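Local coordinates for protein alpha-L-rhamnosidase (Klebsiella oxytoca, PDB 4XHC) that hydrolyses terminal alpha-L-rhamnose residues from glycosides as a two-domain glycoside hydrolase of family GH78, with rhamnose bound in its catalytic domain, at residues 306-310 with 374-378; 379-383 with 397-401. One frame throughout, in Å; residues are numbered along the deposited sequence.

Contact 1 (306-310 with 374-378); sequences LFFVD and VLIYC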
# COMPACT_ATOMS: atom_id res chain seq x y z
N LEU A 306 -34.83 2.73 -22.02
CA LEU A 306 -35.92 3.65 -22.35
C LEU A 306 -35.69 5.06 -21.83
O LEU A 306 -36.20 6.01 -22.41
CB LEU A 306 -37.24 3.12 -21.79
CG LEU A 306 -37.84 1.96 -22.57
CD1 LEU A 306 -38.82 1.18 -21.71
CD2 LEU A 306 -38.51 2.46 -23.85
N PHE A 307 -34.94 5.21 -20.74
CA PHE A 307 -34.69 6.53 -20.17
C PHE A 307 -33.81 7.39 -21.06
O PHE A 307 -33.80 8.61 -20.91
CB PHE A 307 -34.07 6.44 -18.77
CG PHE A 307 -35.02 5.96 -17.69
CD1 PHE A 307 -36.37 6.27 -17.72
CD2 PHE A 307 -34.53 5.24 -16.61
CE1 PHE A 307 -37.21 5.82 -16.71
CE2 PHE A 307 -35.37 4.81 -15.60
CZ PHE A 307 -36.71 5.09 -15.65
N PHE A 308 -33.09 6.77 -21.99
CA PHE A 308 -32.38 7.54 -23.00
C PHE A 308 -33.33 8.53 -23.68
O PHE A 308 -32.97 9.68 -23.95
CB PHE A 308 -31.75 6.62 -24.05
CG PHE A 308 -30.84 7.34 -25.00
CD1 PHE A 308 -29.49 7.51 -24.70
CD2 PHE A 308 -31.33 7.85 -26.20
CE1 PHE A 308 -28.65 8.17 -25.58
CE2 PHE A 308 -30.49 8.52 -27.08
CZ PHE A 308 -29.15 8.68 -26.77
N VAL A 309 -34.56 8.08 -23.94
CA VAL A 309 -35.55 8.94 -24.59
C VAL A 309 -35.87 10.14 -23.72
O VAL A 309 -35.92 11.27 -24.22
CB VAL A 309 -36.86 8.19 -24.89
CG1 VAL A 309 -37.87 9.12 -25.54
CG2 VAL A 309 -36.60 6.98 -25.77
N ASP A 310 -36.12 9.90 -22.43
CA ASP A 310 -36.55 11.00 -21.56
C ASP A 310 -35.40 11.99 -21.30
O ASP A 310 -35.63 13.20 -21.24
CB ASP A 310 -37.16 10.49 -20.24
CG ASP A 310 -37.91 11.60 -19.47
OD1 ASP A 310 -38.70 12.38 -20.06
OD2 ASP A 310 -37.71 11.68 -18.24
N VAL A 374 -43.19 2.46 -17.12
CA VAL A 374 -42.02 3.12 -17.66
C VAL A 374 -42.10 3.16 -19.18
O VAL A 374 -41.75 4.16 -19.80
CB VAL A 374 -40.72 2.45 -17.17
CG1 VAL A 374 -39.51 2.97 -17.95
CG2 VAL A 374 -40.53 2.71 -15.68
N LEU A 375 -42.57 2.08 -19.78
CA LEU A 375 -42.73 2.01 -21.22
C LEU A 375 -43.69 3.09 -21.71
O LEU A 375 -43.39 3.80 -22.67
CB LEU A 375 -43.24 0.62 -21.63
CG LEU A 375 -43.50 0.41 -23.12
CD1 LEU A 375 -42.26 0.74 -23.93
CD2 LEU A 375 -43.96 -1.01 -23.36
N ILE A 376 -44.84 3.19 -21.07
CA ILE A 376 -45.86 4.17 -21.45
C ILE A 376 -45.37 5.60 -21.23
O ILE A 376 -45.65 6.49 -22.03
CB ILE A 376 -47.17 3.94 -20.66
CG1 ILE A 376 -47.80 2.61 -21.07
CG2 ILE A 376 -48.15 5.08 -20.89
CD1 ILE A 376 -48.90 2.14 -20.14
N TYR A 377 -44.64 5.81 -20.15
CA TYR A 377 -44.06 7.12 -19.84
C TYR A 377 -43.09 7.56 -20.92
O TYR A 377 -43.12 8.71 -21.37
CB TYR A 377 -43.34 7.07 -18.48
CG TYR A 377 -42.78 8.39 -18.02
CD1 TYR A 377 -41.49 8.77 -18.36
CD2 TYR A 377 -43.54 9.27 -17.24
CE1 TYR A 377 -40.97 9.98 -17.95
CE2 TYR A 377 -43.03 10.48 -16.82
CZ TYR A 377 -41.74 10.83 -17.18
OH TYR A 377 -41.21 12.03 -16.78
N CYS A 378 -42.22 6.64 -21.35
CA CYS A 378 -41.16 6.96 -22.31
C CYS A 378 -41.66 6.98 -23.76
O CYS A 378 -41.19 7.77 -24.59
CB CYS A 378 -39.96 6.03 -22.10
SG CYS A 378 -39.05 6.34 -20.55
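Val374 opens the contact from the 374-378 side by setting its CG1 methyl against the Phe307 ring, 3.9 Å from CE1, the two side chains nearly perpendicular. CG1 gets there because it stands opposite the backbone N across the CA-CB bond, which carries it across to the 306-310 helix. One residue on, the CA-CB bond of Leu375 points away from that helix, yet its CD1 methyl curls back and lies 4.1 Å from Leu306 CD1. Tyr377 brings up its ring edge: CE1 is 3.7 Å from Asp310 OD2, which lies in the ring plane, while the carboxylate itself is turned 81° to the ring. The charge of Asp310 is met elsewhere, by a salt bridge from OD2 to Arg251, whose guanidinium also makes a cation-pi contact with Phe307. Cys378 fills the middle of the interface. With SG beside its own backbone N (chi1 -70°), the sulfur reaches to 3.9 Å from Phe307 CD1 and comes at the ring obliquely, as a sulfur-aromatic contact; it also packs on Leu306 CB. The carbonyl O of Cys378 lies 3.7 Å from Val309 CG1.

This is buried packing between two helices of the six-hairpin glycosidase domain, running in roughly the same direction at 33° with segment axes 9.4 Å apart. Helix 322-340 borders the 306-310 side, touching Leu306 and Val309, and helix 391-412 packs against Leu375 and, on the side turned from 306-310, Ile376.

Contact 2 (379-383 with 397-401); sequences LQRAI and YRQRL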
# COMPACT_ATOMS: atom_id res chain seq x y z
N LEU A 379 -42.64 6.15 -24.07
CA LEU A 379 -43.31 6.23 -25.37
C LEU A 379 -43.92 7.61 -25.59
O LEU A 379 -43.80 8.18 -26.67
CB LEU A 379 -44.38 5.16 -25.49
CG LEU A 379 -45.03 5.04 -26.86
CD1 LEU A 379 -44.00 4.77 -27.93
CD2 LEU A 379 -46.06 3.92 -26.84
N GLN A 380 -44.56 8.15 -24.57
CA GLN A 380 -45.13 9.51 -24.64
C GLN A 380 -44.09 10.55 -25.05
O GLN A 380 -44.38 11.43 -25.86
CB GLN A 380 -45.76 9.88 -23.29
CG GLN A 380 -46.42 11.26 -23.20
CD GLN A 380 -47.60 11.42 -24.13
OE1 GLN A 380 -48.74 11.23 -23.73
NE2 GLN A 380 -47.33 11.75 -25.38
N ARG A 381 -42.89 10.46 -24.49
CA ARG A 381 -41.82 11.39 -24.84
C ARG A 381 -41.27 11.10 -26.23
O ARG A 381 -40.88 12.03 -26.94
CB ARG A 381 -40.68 11.36 -23.81
CG ARG A 381 -40.90 12.27 -22.61
CD ARG A 381 -41.76 11.59 -21.57
NE ARG A 381 -42.29 12.53 -20.59
CZ ARG A 381 -43.33 12.28 -19.80
NH1 ARG A 381 -43.98 11.12 -19.85
NH2 ARG A 381 -43.75 13.20 -18.94
N ALA A 382 -41.24 9.83 -26.62
CA ALA A 382 -40.87 9.47 -27.99
C ALA A 382 -41.83 10.08 -29.03
O ALA A 382 -41.42 10.41 -30.14
CB ALA A 382 -40.81 7.96 -28.14
N ILE A 383 -43.10 10.23 -28.66
CA ILE A 383 -44.08 10.87 -29.54
C ILE A 383 -43.75 12.35 -29.68
O ILE A 383 -43.77 12.89 -30.79
CB ILE A 383 -45.51 10.71 -29.01
CG1 ILE A 383 -45.94 9.25 -29.13
CG2 ILE A 383 -46.50 11.58 -29.77
CD1 ILE A 383 -47.14 8.90 -28.27
N TYR A 397 -47.20 5.54 -33.17
CA TYR A 397 -46.87 5.61 -31.74
C TYR A 397 -48.07 6.05 -30.87
O TYR A 397 -48.25 5.54 -29.76
CB TYR A 397 -45.69 6.55 -31.49
CG TYR A 397 -44.29 5.96 -31.68
CD1 TYR A 397 -44.09 4.66 -32.15
CD2 TYR A 397 -43.16 6.74 -31.41
CE1 TYR A 397 -42.81 4.15 -32.32
CE2 TYR A 397 -41.88 6.24 -31.58
CZ TYR A 397 -41.71 4.94 -32.04
OH TYR A 397 -40.44 4.43 -32.20
N ARG A 398 -48.89 6.98 -31.36
CA ARG A 398 -50.08 7.40 -30.60
C ARG A 398 -51.09 6.29 -30.42
O ARG A 398 -51.73 6.19 -29.37
CB ARG A 398 -50.77 8.62 -31.24
CG ARG A 398 -50.17 9.94 -30.79
CD ARG A 398 -50.95 11.16 -31.28
NE ARG A 398 -50.01 12.18 -31.74
CZ ARG A 398 -49.79 12.52 -33.01
NH1 ARG A 398 -50.47 11.94 -34.00
NH2 ARG A 398 -48.88 13.45 -33.29
N GLN A 399 -51.26 5.46 -31.46
CA GLN A 399 -52.16 4.30 -31.39
C GLN A 399 -51.62 3.28 -30.42
O GLN A 399 -52.36 2.68 -29.66
CB GLN A 399 -52.32 3.64 -32.75
CG GLN A 399 -53.04 4.52 -33.74
CD GLN A 399 -53.17 3.85 -35.08
OE1 GLN A 399 -54.06 3.04 -35.28
NE2 GLN A 399 -52.29 4.20 -36.03
N ARG A 400 -50.31 3.09 -30.46
CA ARG A 400 -49.66 2.13 -29.59
C ARG A 400 -49.75 2.53 -28.12
O ARG A 400 -49.95 1.68 -27.25
CB ARG A 400 -48.20 1.99 -30.00
CG ARG A 400 -47.58 0.68 -29.55
CD ARG A 400 -47.86 -0.38 -30.61
NE ARG A 400 -47.04 -1.59 -30.50
CZ ARG A 400 -47.13 -2.51 -29.54
NH1 ARG A 400 -48.02 -2.41 -28.55
NH2 ARG A 400 -46.30 -3.55 -29.57
N LEU A 401 -49.61 3.83 -27.85
CA LEU A 401 -49.77 4.37 -26.50
C LEU A 401 -51.15 4.00 -25.93
O LEU A 401 -51.27 3.62 -24.77
CB LEU A 401 -49.61 5.90 -26.51
CG LEU A 401 -49.50 6.59 -25.15
CD1 LEU A 401 -48.14 6.31 -24.50
CD2 LEU A 401 -49.74 8.08 -25.28
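The segments 379-383 and 397-401 run nearly antiparallel, at 159° with their axes 9.8 Å apart, and belong to consecutive helices that form a helical hairpin in the (alpha/alpha)6-barrel glycosidase domain of this GH78 enzyme. Leu379 and Tyr397 meet in a CH-pi contact. The Leu379 CD1 methyl sits over one face of the ring, 4.1 Å from its centroid and displaced toward the rim, with CG the nearest ring atom. Its other methyl, CD2, lies against the opposing backbone, 3.7 Å from Leu401 N, and beside Leu401 CD1 as the two leucines lie side by side, pointing opposite ways. Ala382 adds its CB near Tyr397 CE2, at 4.0 Å.

Ile383 wedges in at the other end of the interface. Having CG1 beside its backbone N (chi1 -69°) aims that branch at Tyr397, where CG1 lies 3.6 Å from Tyr397 CB and close to the plane of the ring. CD1 reaches over the Tyr397 carbonyl to Leu401 CD2, whereas CG2 meets Arg398 at CG and NE, the two side chains slanting across each other; the guanidinium of that arginine is engaged by Glu387 through a salt bridge from NH2. Helix 322-340 covers the same core from another side, with Val336 touching Leu379, Ala382 and Tyr397. The bent side chain of Gln380, itself partly exposed, places its OE1 3.7 Å from Leu401 CD2.

Helix 368-389 carries both contacts: residues 374-378 of contact 1 run directly into residues 379-383 of contact 2, and the two centres are about 10 Å apart. Along the chain contact 1 is complete before contact 2 starts, the first joining this helix back to helix 302-319 and the second joining it forward to helix 391-412. They also touch directly, as Val309 CG1 lies 3.6 Å from Ala382 N and Ile376 O lies 3.5 Å from Leu401 CD1. Packing is thus continuous across three helices of the glycosidase domain, from contact 1, where the Phe307 side chain is about 9 Å from bound rhamnose, outward to contact 2, farther from the chain's centre.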